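Local atomic coordinates of putative sugar binding protein (Bacteroides vulgatus ATCC 8482, PDB entry 3KEZ), a protein that probably binds sugars at the outer membrane for nutrient uptake, as a calcium-binding member of the SusD family. Residues R132-P137 and L146-V151; T171-D176 and S203-Y208; W234-Y239 and A368-S373; N343-A348 and K359-I364. All coordinates share one frame; numbering follows the deposited sequence.

In the fold
Along the chain, interactions 1 and 2 come first and follow one another. Interaction 3 then joins two distant loops, and interaction 4 falls within the chain between them. Interactions 1 and 2 have centres about 13 Å apart and touch through Arg-132 and Tyr-208, which ties helix 109-134 to helix 195-209. Interaction 2 brings in helix 166-183. It reaches interaction 4 through Ser-203 and Asn-343, about 19 Å between centres, joining helix 195-209 to helix 337-350. Interactions 3 and 4 share helix 354-368, with centres about 15 Å apart. The centres of interactions 1 and 3 are about 38 Å apart, on opposite sides of the chain's centre. The contacts run through the helical body of a SusD-like protein.

Interaction 1: R132-P137 and L146-V151; sequences RIFGYP and LGVPIV. With EDO (1,2-ethanediol), chain E.
Gly-135 CA lies 3.4 Å from Leu-146 O where helix 109-134 ends, and the CA atoms of Gly-135 and Gly-147 are 4.6 Å apart. Leu-146 O occupies the side of Gly-135 where a CB would point. No direct hydrogen bond joins the segments. Next to the glycines, Phe-134 CB packs on Val-148 CG1 at 3.9 Å. The Phe-134 ring runs on to meet Trp-82 edge-to-face. On the other flank a molecule of 1,2-ethanediol, probably from the crystallisation liquor, spans the gap. O2 of the diol accepts from Tyr-136 N at 3.0 Å and donates to Leu-146 O at 2.7 Å. O1 of the diol accepts from Leu-146 N at 3.0 Å. The Tyr-136 ring flanks the diol, with CD2 3.4 Å from O2 of the ethanediol. CG of Tyr-136 stands anti to its carbonyl carbon (chi1 -72°), which keeps the ring near the diol. With an alanine at Tyr-136 the backbone N-H would remain, but the diol would probably lose its ring neighbour and Lys-140 its cation-pi partner. A helix end, turning at Gly-135, lies here against the loop that leads to helix 166-183, in the N-terminal helical part of a SusD-family fold.

Interaction 2: T171-D176 and S203-Y208; sequences TEIISD and SRVYLY
Ile-174 holds CG1 anti to its carbonyl carbon (chi1 -70°), which leaves CG2 anti to the backbone N, and both branches reach helix 195-209. Val-205 has CG1 anti to its own N (chi1 174°) and sends that methyl between two isoleucines. Val-205 CG1 lies 3.8 Å from Ile-174 CG1. Val-205 CG1 is also 3.8 Å from Ile-173 CG2. The second methyl, Val-205 CG2, backs this up at 3.9 Å from Ile-173 CG2. Tyr-206 starts to one side of the contact, but the end of its ring swings in. Tyr-206 CE1 meets Ile-174 CG2 at 3.7 Å and Ile-174 CD1 at 3.8 Å. The same CG2 of Ile-174 sits 3.5 Å from Tyr-206 OH, a packing contact with no hydrogen bond. The ring meets the isoleucine at a slant. The contact is an antiparallel helix pair in the helical, TPR-related part of the SusD-family fold. The two short axes approach to 10.4 Å and their directions differ by 152°. Side chains therefore fill the space between the helices, and no hydrogen bond crosses it. An alanine in place of Ile-174 would probably open a gap beside Val-205 CG1 and take away the branch that Tyr-206 CE1 leans on. Around this pair, Tyr-170 and Leu-177 of helix 166-183 also touch Val-205. Ile-173 packs on Leu-127 and Phe-128 of helix 109-134. Asp-176 forms a salt bridge to Arg-123 of that same helix.

Interaction 3: W234-Y239 and A368-S373; sequences WTNEEY and ANPENS
Asn-236 reaches from the loop after helix 212-229 to the C-terminal end of helix 354-368, which in this SusD-family domain runs out into an Asx turn and a type I beta turn. Ala-368 closes the helix. Ala-368 O lies 3.3 Å from Asn-236 ND2, but the angle is too poor for a hydrogen bond. A water makes the link: it accepts from Asn-236 ND2 at 2.9 Å and donates to Ala-368 O at 3.1 Å. Asn-236 ND2 also bonds to the O of Arg-367, so the amide faces two carbonyls of the helix end. CG of Asn-236 is anti to the backbone N (chi1 178°), and this extends the amide across the gap. Asn-369 is the first residue to leave the helix and starts the beta turn to Asn-372. Its ND2 is bonded to Asp-297. Pro-370 borders the contact, with its CD 4.0 Å from Asn-236 ND2. Asn-372 completes the beta turn through its N to Asn-369 O, and its ND2 joins Asp-297. Within the Asx turn, Glu-371 N meets Asn-369 OD1 at 3.0 Å, 46° out of the carbonyl plane.

Interaction 4: N343-A348 and K359-I364; sequences NAAEAA and KYLNSI
Ala-344 places its methyl over one face of the Tyr-360 ring. CB of Ala-344 is 3.8 Å from the centroid of the Tyr-360 ring and 15° off the ring normal, a CH-pi contact. The ring atom nearest to Ala-344 CB is Tyr-360 CD2, at 3.7 Å. Ala-345 takes the next place along the helix and meets two residues. Ala-345 CB touches Leu-361 CD1 at 3.8 Å. Ala-345 CB also faces Tyr-360 CB at 4.2 Å, and the backbone N of Ala-345 lies 4.0 Å from that same CB of Tyr-360. No hydrogen bond crosses the contact. The small alanines let the helices come close: the short axes approach to 8.2 Å, and the CA atoms of Ala-345 and Tyr-360 to 5.3 Å. The directions of the two helices differ by 145°. The pair is thus an antiparallel helical hairpin, with only a short link between helices 337-350 and 354-368, in keeping with the TPR relationship of the family. The Tyr-360 ring has CG anti to its carbonyl carbon (chi1 -70°), and this torsion carries the ring over to Ala-344. Lys-359 CE lies over the opposite face, 3.9 Å above the ring plane and toward the rim. The far end of the ring is fixed by a hydrogen bond between Tyr-360 OH and Glu-220. Farther out, helix 212-229 covers one side, where Ala-219 touches Ala-344 and Ile-223 touches Tyr-360. Helix 195-209 meets Ala-347 through Leu-207, and helix 381-392 packs on Glu-346 and Ile-364.

Interaction 1: R132-P137 and L146-V151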
loop_
_atom_site.group_PDB
_atom_site.type_symbol
_atom_site.label_atom_id
_atom_site.label_comp_id
_atom_site.label_asym_id
_atom_site.label_seq_id
_atom_site.Cartn_x
_atom_site.Cartn_y
_atom_site.Cartn_z
ATOM N N ARG A 132 -3.058 -10.392 -1.944
ATOM C CA ARG A 132 -3.892 -9.548 -2.812
ATOM C C ARG A 132 -3.417 -9.469 -4.271
ATOM O O ARG A 132 -4.240 -9.290 -5.201
ATOM C CB ARG A 132 -4.145 -8.167 -2.213
ATOM C CG ARG A 132 -2.987 -7.278 -2.027
ATOM C CD ARG A 132 -3.436 -6.032 -1.274
ATOM N NE ARG A 132 -2.309 -5.146 -1.058
ATOM C CZ ARG A 132 -2.367 -3.844 -0.800
ATOM N NH1 ARG A 132 -3.525 -3.197 -0.718
ATOM N NH2 ARG A 132 -1.231 -3.173 -0.650
ATOM N N ILE A 133 -2.122 -9.664 -4.478
ATOM C CA ILE A 133 -1.540 -9.661 -5.828
ATOM C C ILE A 133 -1.851 -10.960 -6.578
ATOM O O ILE A 133 -2.201 -10.898 -7.759
ATOM C CB ILE A 133 -0.003 -9.366 -5.829
ATOM C CG1 ILE A 133 0.281 -7.925 -5.407
ATOM C CG2 ILE A 133 0.677 -9.641 -7.245
ATOM C CD1 ILE A 133 1.770 -7.685 -5.012
ATOM N N PHE A 134 -1.741 -12.103 -5.895
ATOM C CA PHE A 134 -1.777 -13.408 -6.554
ATOM C C PHE A 134 -3.044 -14.248 -6.293
ATOM O O PHE A 134 -3.185 -15.312 -6.896
ATOM C CB PHE A 134 -0.533 -14.245 -6.194
ATOM C CG PHE A 134 0.777 -13.661 -6.729
ATOM C CD1 PHE A 134 1.139 -13.834 -8.048
ATOM C CD2 PHE A 134 1.609 -12.918 -5.897
ATOM C CE1 PHE A 134 2.311 -13.271 -8.548
ATOM C CE2 PHE A 134 2.818 -12.378 -6.380
ATOM C CZ PHE A 134 3.152 -12.528 -7.687
ATOM N N GLY A 135 -3.922 -13.774 -5.416
ATOM C CA GLY A 135 -5.172 -14.459 -5.062
ATOM C C GLY A 135 -6.400 -13.572 -5.153
ATOM O O GLY A 135 -6.342 -12.374 -4.871
ATOM N N TYR A 136 -7.525 -14.161 -5.565
ATOM C CA TYR A 136 -8.792 -13.439 -5.607
ATOM C C TYR A 136 -9.156 -12.839 -4.239
ATOM O O TYR A 136 -8.839 -13.406 -3.197
ATOM C CB TYR A 136 -9.920 -14.352 -6.117
ATOM C CG TYR A 136 -9.792 -14.633 -7.569
ATOM C CD1 TYR A 136 -9.850 -13.614 -8.488
ATOM C CD2 TYR A 136 -9.640 -15.912 -8.032
ATOM C CE1 TYR A 136 -9.735 -13.864 -9.866
ATOM C CE2 TYR A 136 -9.526 -16.167 -9.388
ATOM C CZ TYR A 136 -9.565 -15.144 -10.294
ATOM O OH TYR A 136 -9.457 -15.408 -11.642
ATOM N N PRO A 137 -9.803 -11.664 -4.241
ATOM C CA PRO A 137 -10.196 -10.991 -2.984
ATOM C C PRO A 137 -11.013 -11.887 -2.084
ATOM O O PRO A 137 -11.875 -12.646 -2.559
ATOM C CB PRO A 137 -11.066 -9.826 -3.462
ATOM C CG PRO A 137 -11.435 -10.163 -4.855
ATOM C CD PRO A 137 -10.358 -10.990 -5.415
ATOM N N LEU A 146 -7.260 -19.840 -3.931
ATOM C CA LEU A 146 -5.856 -20.001 -3.588
ATOM C C LEU A 146 -5.198 -18.628 -3.336
ATOM O O LEU A 146 -5.340 -17.710 -4.149
ATOM C CB LEU A 146 -5.146 -20.703 -4.728
ATOM C CG LEU A 146 -5.553 -22.149 -4.999
ATOM C CD1 LEU A 146 -4.809 -22.644 -6.225
ATOM C CD2 LEU A 146 -5.232 -23.045 -3.816
ATOM N N GLY A 147 -4.539 -18.500 -2.186
ATOM C CA GLY A 147 -3.627 -17.412 -1.917
ATOM C C GLY A 147 -2.226 -17.807 -2.384
ATOM O O GLY A 147 -2.028 -18.126 -3.570
ATOM N N VAL A 148 -1.283 -17.808 -1.445
ATOM C CA VAL A 148 0.113 -18.196 -1.700
ATOM C C VAL A 148 0.581 -19.119 -0.573
ATOM O O VAL A 148 -0.123 -19.281 0.420
ATOM C CB VAL A 148 1.012 -16.971 -1.771
ATOM C CG1 VAL A 148 0.561 -16.033 -2.912
ATOM C CG2 VAL A 148 1.001 -16.241 -0.407
ATOM N N PRO A 149 1.776 -19.726 -0.702
ATOM C CA PRO A 149 2.285 -20.480 0.424
ATOM C C PRO A 149 2.610 -19.646 1.642
ATOM O O PRO A 149 3.303 -18.639 1.543
ATOM C CB PRO A 149 3.594 -21.096 -0.120
ATOM C CG PRO A 149 3.370 -21.186 -1.599
ATOM C CD PRO A 149 2.601 -19.926 -1.908
ATOM N N ILE A 150 2.147 -20.115 2.789
ATOM C CA ILE A 150 2.473 -19.542 4.092
ATOM C C ILE A 150 3.795 -20.211 4.478
ATOM O O ILE A 150 3.846 -21.425 4.681
ATOM C CB ILE A 150 1.374 -19.882 5.113
ATOM C CG1 ILE A 150 0.050 -19.178 4.707
ATOM C CG2 ILE A 150 1.811 -19.502 6.556
ATOM C CD1 ILE A 150 -1.220 -19.781 5.366
ATOM N N VAL A 151 4.832 -19.404 4.581
ATOM C CA VAL A 151 6.170 -19.846 4.921
ATOM C C VAL A 151 6.547 -19.175 6.217
ATOM O O VAL A 151 6.676 -17.960 6.274
ATOM C CB VAL A 151 7.152 -19.425 3.816
ATOM C CG1 VAL A 151 8.586 -19.818 4.200
ATOM C CG2 VAL A 151 6.732 -20.043 2.475
HETATM C C1 EDO E . -7.341 -18.823 -7.859
HETATM O O1 EDO E . -7.776 -19.829 -6.932
HETATM C C2 EDO E . -6.521 -17.692 -7.220
HETATM O O2 EDO E . -7.100 -17.065 -6.054
#

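Interaction 2: T171-D176 and S203-Y208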
loop_
_atom_site.group_PDB
_atom_site.type_symbol
_atom_site.label_atom_id
_atom_site.label_comp_id
_atom_site.label_asym_id
_atom_site.label_seq_id
_atom_site.Cartn_x
_atom_site.Cartn_y
_atom_site.Cartn_z
ATOM N N THR A 171 -5.703 -15.458 8.025
ATOM C CA THR A 171 -5.520 -15.871 9.416
ATOM C C THR A 171 -4.118 -15.489 9.904
ATOM O O THR A 171 -3.977 -14.931 10.983
ATOM C CB THR A 171 -5.801 -17.365 9.587
ATOM O OG1 THR A 171 -7.171 -17.608 9.223
ATOM C CG2 THR A 171 -5.558 -17.813 10.992
ATOM N N GLU A 172 -3.110 -15.765 9.072
ATOM C CA GLU A 172 -1.693 -15.492 9.395
ATOM C C GLU A 172 -1.396 -14.001 9.398
ATOM O O GLU A 172 -0.686 -13.508 10.300
ATOM C CB GLU A 172 -0.754 -16.211 8.418
ATOM C CG GLU A 172 -0.729 -17.711 8.500
ATOM C CD GLU A 172 -0.658 -18.254 9.936
ATOM O OE1 GLU A 172 0.181 -17.791 10.737
ATOM O OE2 GLU A 172 -1.478 -19.122 10.268
ATOM N N ILE A 173 -1.942 -13.290 8.405
ATOM C CA ILE A 173 -1.767 -11.848 8.252
ATOM C C ILE A 173 -2.294 -11.161 9.503
ATOM O O ILE A 173 -1.582 -10.383 10.136
ATOM C CB ILE A 173 -2.464 -11.271 7.007
ATOM C CG1 ILE A 173 -1.796 -11.824 5.731
ATOM C CG2 ILE A 173 -2.412 -9.707 7.041
ATOM C CD1 ILE A 173 -2.671 -11.829 4.418
ATOM N N ILE A 174 -3.527 -11.485 9.878
ATOM C CA ILE A 174 -4.189 -10.832 11.022
ATOM C C ILE A 174 -3.478 -11.211 12.327
ATOM O O ILE A 174 -3.233 -10.353 13.196
ATOM C CB ILE A 174 -5.711 -11.192 11.029
ATOM C CG1 ILE A 174 -6.411 -10.495 9.843
ATOM C CG2 ILE A 174 -6.399 -10.792 12.331
ATOM C CD1 ILE A 174 -7.869 -10.988 9.572
ATOM N N SER A 175 -3.111 -12.482 12.465
ATOM C CA SER A 175 -2.384 -12.889 13.665
ATOM C C SER A 175 -1.077 -12.132 13.840
ATOM O O SER A 175 -0.803 -11.657 14.931
ATOM C CB SER A 175 -2.103 -14.389 13.676
ATOM O OG SER A 175 -1.300 -14.713 14.765
ATOM N N ASP A 176 -0.274 -12.019 12.771
ATOM C CA ASP A 176 0.996 -11.296 12.847
ATOM C C ASP A 176 0.760 -9.834 13.197
ATOM O O ASP A 176 1.347 -9.294 14.133
ATOM C CB ASP A 176 1.748 -11.388 11.498
ATOM C CG ASP A 176 2.407 -12.744 11.266
ATOM O OD1 ASP A 176 2.404 -13.594 12.201
ATOM O OD2 ASP A 176 2.960 -12.948 10.139
ATOM N N SER A 203 -6.329 -2.461 10.181
ATOM C CA SER A 203 -7.670 -1.981 9.859
ATOM C C SER A 203 -8.029 -2.161 8.399
ATOM O O SER A 203 -9.142 -2.526 8.073
ATOM C CB SER A 203 -7.910 -0.506 10.326
ATOM O OG SER A 203 -7.351 0.461 9.442
ATOM N N ARG A 204 -7.073 -1.916 7.517
ATOM C CA ARG A 204 -7.280 -2.173 6.094
ATOM C C ARG A 204 -7.525 -3.651 5.857
ATOM O O ARG A 204 -8.451 -4.038 5.110
ATOM C CB ARG A 204 -6.053 -1.678 5.274
ATOM C CG ARG A 204 -6.315 -1.725 3.752
ATOM C CD ARG A 204 -5.036 -1.732 2.969
ATOM N NE ARG A 204 -4.180 -0.612 3.280
ATOM C CZ ARG A 204 -2.903 -0.535 2.917
ATOM N NH1 ARG A 204 -2.331 -1.518 2.259
ATOM N NH2 ARG A 204 -2.177 0.511 3.225
ATOM N N VAL A 205 -6.703 -4.495 6.475
ATOM C CA VAL A 205 -6.809 -5.928 6.252
ATOM C C VAL A 205 -8.198 -6.406 6.720
ATOM O O VAL A 205 -8.862 -7.119 5.992
ATOM C CB VAL A 205 -5.703 -6.715 6.939
ATOM C CG1 VAL A 205 -5.961 -8.250 6.792
ATOM C CG2 VAL A 205 -4.316 -6.349 6.366
ATOM N N TYR A 206 -8.665 -5.928 7.868
ATOM C CA TYR A 206 -10.027 -6.240 8.305
ATOM C C TYR A 206 -11.110 -5.792 7.323
ATOM O O TYR A 206 -12.140 -6.481 7.170
ATOM C CB TYR A 206 -10.283 -5.673 9.703
ATOM C CG TYR A 206 -9.612 -6.421 10.878
ATOM C CD1 TYR A 206 -9.770 -7.796 11.042
ATOM C CD2 TYR A 206 -8.987 -5.720 11.905
ATOM C CE1 TYR A 206 -9.245 -8.458 12.119
ATOM C CE2 TYR A 206 -8.464 -6.391 13.040
ATOM C CZ TYR A 206 -8.614 -7.747 13.122
ATOM O OH TYR A 206 -8.139 -8.420 14.173
ATOM N N LEU A 207 -10.943 -4.629 6.688
ATOM C CA LEU A 207 -11.953 -4.174 5.689
ATOM C C LEU A 207 -12.001 -5.147 4.549
ATOM O O LEU A 207 -13.087 -5.557 4.094
ATOM C CB LEU A 207 -11.625 -2.767 5.146
ATOM C CG LEU A 207 -11.732 -1.594 6.100
ATOM C CD1 LEU A 207 -11.208 -0.303 5.491
ATOM C CD2 LEU A 207 -13.186 -1.489 6.518
ATOM N N TYR A 208 -10.836 -5.533 4.052
ATOM C CA TYR A 208 -10.784 -6.509 2.907
ATOM C C TYR A 208 -11.454 -7.825 3.219
ATOM O O TYR A 208 -12.011 -8.465 2.335
ATOM C CB TYR A 208 -9.341 -6.856 2.504
ATOM C CG TYR A 208 -8.611 -5.877 1.622
ATOM C CD1 TYR A 208 -8.521 -4.545 1.950
ATOM C CD2 TYR A 208 -7.986 -6.294 0.464
ATOM C CE1 TYR A 208 -7.834 -3.668 1.170
ATOM C CE2 TYR A 208 -7.286 -5.396 -0.339
ATOM C CZ TYR A 208 -7.196 -4.095 0.030
ATOM O OH TYR A 208 -6.472 -3.189 -0.726
#

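Interaction 3: W234-Y239 and A368-S373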
loop_
_atom_site.group_PDB
_atom_site.type_symbol
_atom_site.label_atom_id
_atom_site.label_comp_id
_atom_site.label_asym_id
_atom_site.label_seq_id
_atom_site.Cartn_x
_atom_site.Cartn_y
_atom_site.Cartn_z
ATOM N N TRP A 234 -2.156 16.502 7.758
ATOM C CA TRP A 234 -1.620 17.715 7.119
ATOM C C TRP A 234 -2.741 18.723 6.907
ATOM O O TRP A 234 -3.791 18.375 6.366
ATOM C CB TRP A 234 -0.979 17.368 5.763
ATOM C CG TRP A 234 0.336 16.649 5.864
ATOM C CD1 TRP A 234 1.332 16.856 6.792
ATOM C CD2 TRP A 234 0.809 15.637 4.998
ATOM N NE1 TRP A 234 2.389 15.996 6.552
ATOM C CE2 TRP A 234 2.081 15.233 5.463
ATOM C CE3 TRP A 234 0.268 14.986 3.882
ATOM C CZ2 TRP A 234 2.808 14.249 4.840
ATOM C CZ3 TRP A 234 1.002 14.023 3.281
ATOM C CH2 TRP A 234 2.256 13.664 3.749
ATOM N N THR A 235 -2.529 19.969 7.318
ATOM C CA THR A 235 -3.537 21.005 7.106
ATOM C C THR A 235 -3.762 21.266 5.608
ATOM O O THR A 235 -2.945 20.897 4.749
ATOM C CB THR A 235 -3.151 22.331 7.757
ATOM O OG1 THR A 235 -2.009 22.859 7.078
ATOM C CG2 THR A 235 -2.825 22.153 9.262
ATOM N N ASN A 236 -4.879 21.899 5.300
ATOM C CA ASN A 236 -5.147 22.358 3.930
ATOM C C ASN A 236 -3.967 23.184 3.396
ATOM O O ASN A 236 -3.519 22.992 2.282
ATOM C CB ASN A 236 -6.441 23.166 3.938
ATOM C CG ASN A 236 -6.797 23.729 2.608
ATOM O OD1 ASN A 236 -6.462 24.888 2.320
ATOM N ND2 ASN A 236 -7.520 22.954 1.793
ATOM N N GLU A 237 -3.440 24.078 4.228
ATOM C CA GLU A 237 -2.261 24.882 3.866
ATOM C C GLU A 237 -0.959 24.091 3.634
ATOM O O GLU A 237 -0.199 24.400 2.723
ATOM C CB GLU A 237 -2.025 25.947 4.937
ATOM C CG GLU A 237 -0.996 26.970 4.532
ATOM C CD GLU A 237 -0.925 28.132 5.480
ATOM O OE1 GLU A 237 -1.926 28.386 6.199
ATOM O OE2 GLU A 237 0.130 28.810 5.489
ATOM N N GLU A 238 -0.720 23.073 4.447
ATOM C CA GLU A 238 0.477 22.235 4.347
ATOM C C GLU A 238 0.431 21.277 3.165
ATOM O O GLU A 238 1.475 20.934 2.588
ATOM C CB GLU A 238 0.611 21.398 5.608
ATOM C CG GLU A 238 1.027 22.194 6.827
ATOM C CD GLU A 238 0.778 21.491 8.162
ATOM O OE1 GLU A 238 0.111 20.436 8.224
ATOM O OE2 GLU A 238 1.248 22.038 9.182
ATOM N N TYR A 239 -0.770 20.842 2.802
ATOM C CA TYR A 239 -0.934 19.653 1.946
ATOM C C TYR A 239 -0.114 19.672 0.653
ATOM O O TYR A 239 0.541 18.679 0.331
ATOM C CB TYR A 239 -2.392 19.423 1.617
ATOM C CG TYR A 239 -2.705 18.054 1.098
ATOM C CD1 TYR A 239 -2.653 17.761 -0.271
ATOM C CD2 TYR A 239 -3.099 17.061 1.955
ATOM C CE1 TYR A 239 -3.006 16.502 -0.759
ATOM C CE2 TYR A 239 -3.429 15.816 1.495
ATOM C CZ TYR A 239 -3.390 15.529 0.133
ATOM O OH TYR A 239 -3.733 14.276 -0.282
ATOM N N ALA A 368 -9.488 18.948 2.627
ATOM C CA ALA A 368 -9.370 19.213 1.184
ATOM C C ALA A 368 -10.039 20.554 0.779
ATOM O O ALA A 368 -9.583 21.238 -0.131
ATOM C CB ALA A 368 -9.946 18.049 0.365
ATOM N N ASN A 369 -11.110 20.926 1.471
ATOM C CA ASN A 369 -11.794 22.190 1.235
ATOM C C ASN A 369 -12.673 22.485 2.451
ATOM O O ASN A 369 -13.704 21.837 2.640
ATOM C CB ASN A 369 -12.645 22.093 -0.041
ATOM C CG ASN A 369 -13.374 23.377 -0.353
ATOM O OD1 ASN A 369 -13.369 24.291 0.461
ATOM N ND2 ASN A 369 -14.037 23.442 -1.520
ATOM N N PRO A 370 -12.290 23.472 3.279
ATOM C CA PRO A 370 -13.063 23.700 4.495
ATOM C C PRO A 370 -14.488 24.192 4.287
ATOM O O PRO A 370 -15.261 24.174 5.226
ATOM C CB PRO A 370 -12.245 24.782 5.242
ATOM C CG PRO A 370 -11.375 25.375 4.215
ATOM C CD PRO A 370 -11.044 24.252 3.279
ATOM N N GLU A 371 -14.832 24.651 3.089
ATOM C CA GLU A 371 -16.200 25.069 2.821
ATOM C C GLU A 371 -17.159 23.893 2.574
ATOM O O GLU A 371 -18.369 24.068 2.548
ATOM C CB GLU A 371 -16.217 26.047 1.655
ATOM C CG GLU A 371 -15.498 27.347 1.989
ATOM C CD GLU A 371 -16.101 28.029 3.191
ATOM O OE1 GLU A 371 -17.338 27.999 3.318
ATOM O OE2 GLU A 371 -15.352 28.602 4.005
ATOM N N ASN A 372 -16.627 22.685 2.392
ATOM C CA ASN A 372 -17.469 21.500 2.166
ATOM C C ASN A 372 -17.760 20.828 3.486
ATOM O O ASN A 372 -17.024 21.016 4.472
ATOM C CB ASN A 372 -16.797 20.482 1.243
ATOM C CG ASN A 372 -16.637 20.981 -0.185
ATOM O OD1 ASN A 372 -17.351 21.857 -0.610
ATOM N ND2 ASN A 372 -15.689 20.383 -0.939
ATOM N N SER A 373 -18.846 20.050 3.499
ATOM C CA SER A 373 -19.225 19.208 4.656
ATOM C C SER A 373 -20.091 18.084 4.182
ATOM O O SER A 373 -20.925 18.267 3.278
ATOM C CB SER A 373 -20.022 19.974 5.709
ATOM O OG SER A 373 -20.123 19.190 6.897
HETATM O O HOH W 1 -8.961 24.315 -0.314
#

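Interaction 4: N343-A348 and K359-I364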
loop_
_atom_site.group_PDB
_atom_site.type_symbol
_atom_site.label_atom_id
_atom_site.label_comp_id
_atom_site.label_asym_id
_atom_site.label_seq_id
_atom_site.Cartn_x
_atom_site.Cartn_y
_atom_site.Cartn_z
ATOM N N ASN A 343 -10.445 4.484 6.588
ATOM C CA ASN A 343 -10.810 3.151 7.074
ATOM C C ASN A 343 -11.894 3.203 8.147
ATOM O O ASN A 343 -12.851 2.451 8.062
ATOM C CB ASN A 343 -9.552 2.414 7.569
ATOM C CG ASN A 343 -8.585 2.090 6.436
ATOM O OD1 ASN A 343 -8.884 2.329 5.238
ATOM N ND2 ASN A 343 -7.413 1.530 6.799
ATOM N N ALA A 344 -11.781 4.115 9.125
ATOM C CA ALA A 344 -12.808 4.286 10.147
ATOM C C ALA A 344 -14.136 4.710 9.536
ATOM O O ALA A 344 -15.176 4.187 9.910
ATOM C CB ALA A 344 -12.371 5.293 11.227
ATOM N N ALA A 345 -14.086 5.582 8.521
ATOM C CA ALA A 345 -15.298 6.038 7.844
ATOM C C ALA A 345 -16.016 4.895 7.148
ATOM O O ALA A 345 -17.226 4.719 7.321
ATOM C CB ALA A 345 -14.992 7.150 6.869
ATOM N N GLU A 346 -15.262 4.101 6.405
ATOM C CA GLU A 346 -15.805 2.938 5.721
ATOM C C GLU A 346 -16.419 1.919 6.701
ATOM O O GLU A 346 -17.570 1.507 6.545
ATOM C CB GLU A 346 -14.747 2.278 4.829
ATOM C CG GLU A 346 -15.285 1.070 4.078
ATOM C CD GLU A 346 -14.266 0.395 3.134
ATOM O OE1 GLU A 346 -13.306 1.034 2.656
ATOM O OE2 GLU A 346 -14.447 -0.809 2.867
ATOM N N ALA A 347 -15.672 1.581 7.747
ATOM C CA ALA A 347 -16.144 0.620 8.746
ATOM C C ALA A 347 -17.376 1.150 9.499
ATOM O O ALA A 347 -18.258 0.373 9.842
ATOM C CB ALA A 347 -15.024 0.269 9.732
ATOM N N ALA A 348 -17.432 2.461 9.749
ATOM C CA ALA A 348 -18.609 3.082 10.350
ATOM C C ALA A 348 -19.844 2.909 9.449
ATOM O O ALA A 348 -20.928 2.517 9.933
ATOM C CB ALA A 348 -18.362 4.566 10.637
ATOM N N LYS A 359 -18.300 11.901 11.013
ATOM C CA LYS A 359 -17.199 12.461 11.808
ATOM C C LYS A 359 -15.860 12.238 11.103
ATOM O O LYS A 359 -15.114 13.186 10.801
ATOM C CB LYS A 359 -17.181 11.826 13.194
ATOM C CG LYS A 359 -16.122 12.433 14.162
ATOM C CD LYS A 359 -15.900 11.524 15.387
ATOM C CE LYS A 359 -14.413 11.522 15.869
ATOM N NZ LYS A 359 -14.231 10.735 17.155
ATOM N N TYR A 360 -15.565 10.984 10.781
ATOM C CA TYR A 360 -14.247 10.662 10.220
ATOM C C TYR A 360 -14.111 11.151 8.785
ATOM O O TYR A 360 -13.074 11.722 8.394
ATOM C CB TYR A 360 -13.949 9.171 10.365
ATOM C CG TYR A 360 -13.702 8.786 11.811
ATOM C CD1 TYR A 360 -12.526 9.194 12.452
ATOM C CD2 TYR A 360 -14.595 8.002 12.536
ATOM C CE1 TYR A 360 -12.258 8.848 13.743
ATOM C CE2 TYR A 360 -14.322 7.659 13.881
ATOM C CZ TYR A 360 -13.152 8.097 14.462
ATOM O OH TYR A 360 -12.801 7.780 15.759
ATOM N N LEU A 361 -15.169 11.013 8.001
ATOM C CA LEU A 361 -15.068 11.426 6.632
ATOM C C LEU A 361 -14.928 12.930 6.524
ATOM O O LEU A 361 -14.204 13.410 5.661
ATOM C CB LEU A 361 -16.236 10.918 5.808
ATOM C CG LEU A 361 -15.888 10.892 4.343
ATOM C CD1 LEU A 361 -14.868 9.772 4.076
ATOM C CD2 LEU A 361 -17.138 10.707 3.527
ATOM N N ASN A 362 -15.586 13.661 7.439
ATOM C CA ASN A 362 -15.596 15.105 7.381
ATOM C C ASN A 362 -14.190 15.678 7.598
ATOM O O ASN A 362 -13.847 16.684 7.001
ATOM C CB ASN A 362 -16.616 15.721 8.358
ATOM C CG ASN A 362 -17.508 16.752 7.697
ATOM O OD1 ASN A 362 -17.495 16.928 6.474
ATOM N ND2 ASN A 362 -18.296 17.446 8.508
ATOM N N SER A 363 -13.373 15.013 8.395
ATOM C CA SER A 363 -12.009 15.444 8.613
ATOM C C SER A 363 -11.220 15.445 7.273
ATOM O O SER A 363 -10.469 16.382 7.003
ATOM C CB SER A 363 -11.332 14.559 9.689
ATOM O OG SER A 363 -11.825 14.869 10.995
ATOM N N ILE A 364 -11.411 14.413 6.445
ATOM C CA ILE A 364 -10.776 14.349 5.134
ATOM C C ILE A 364 -11.372 15.385 4.175
ATOM O O ILE A 364 -10.617 16.156 3.563
ATOM C CB ILE A 364 -10.784 12.944 4.550
ATOM C CG1 ILE A 364 -10.056 11.988 5.512
ATOM C CG2 ILE A 364 -10.103 12.908 3.211
ATOM C CD1 ILE A 364 -8.596 12.441 5.947
#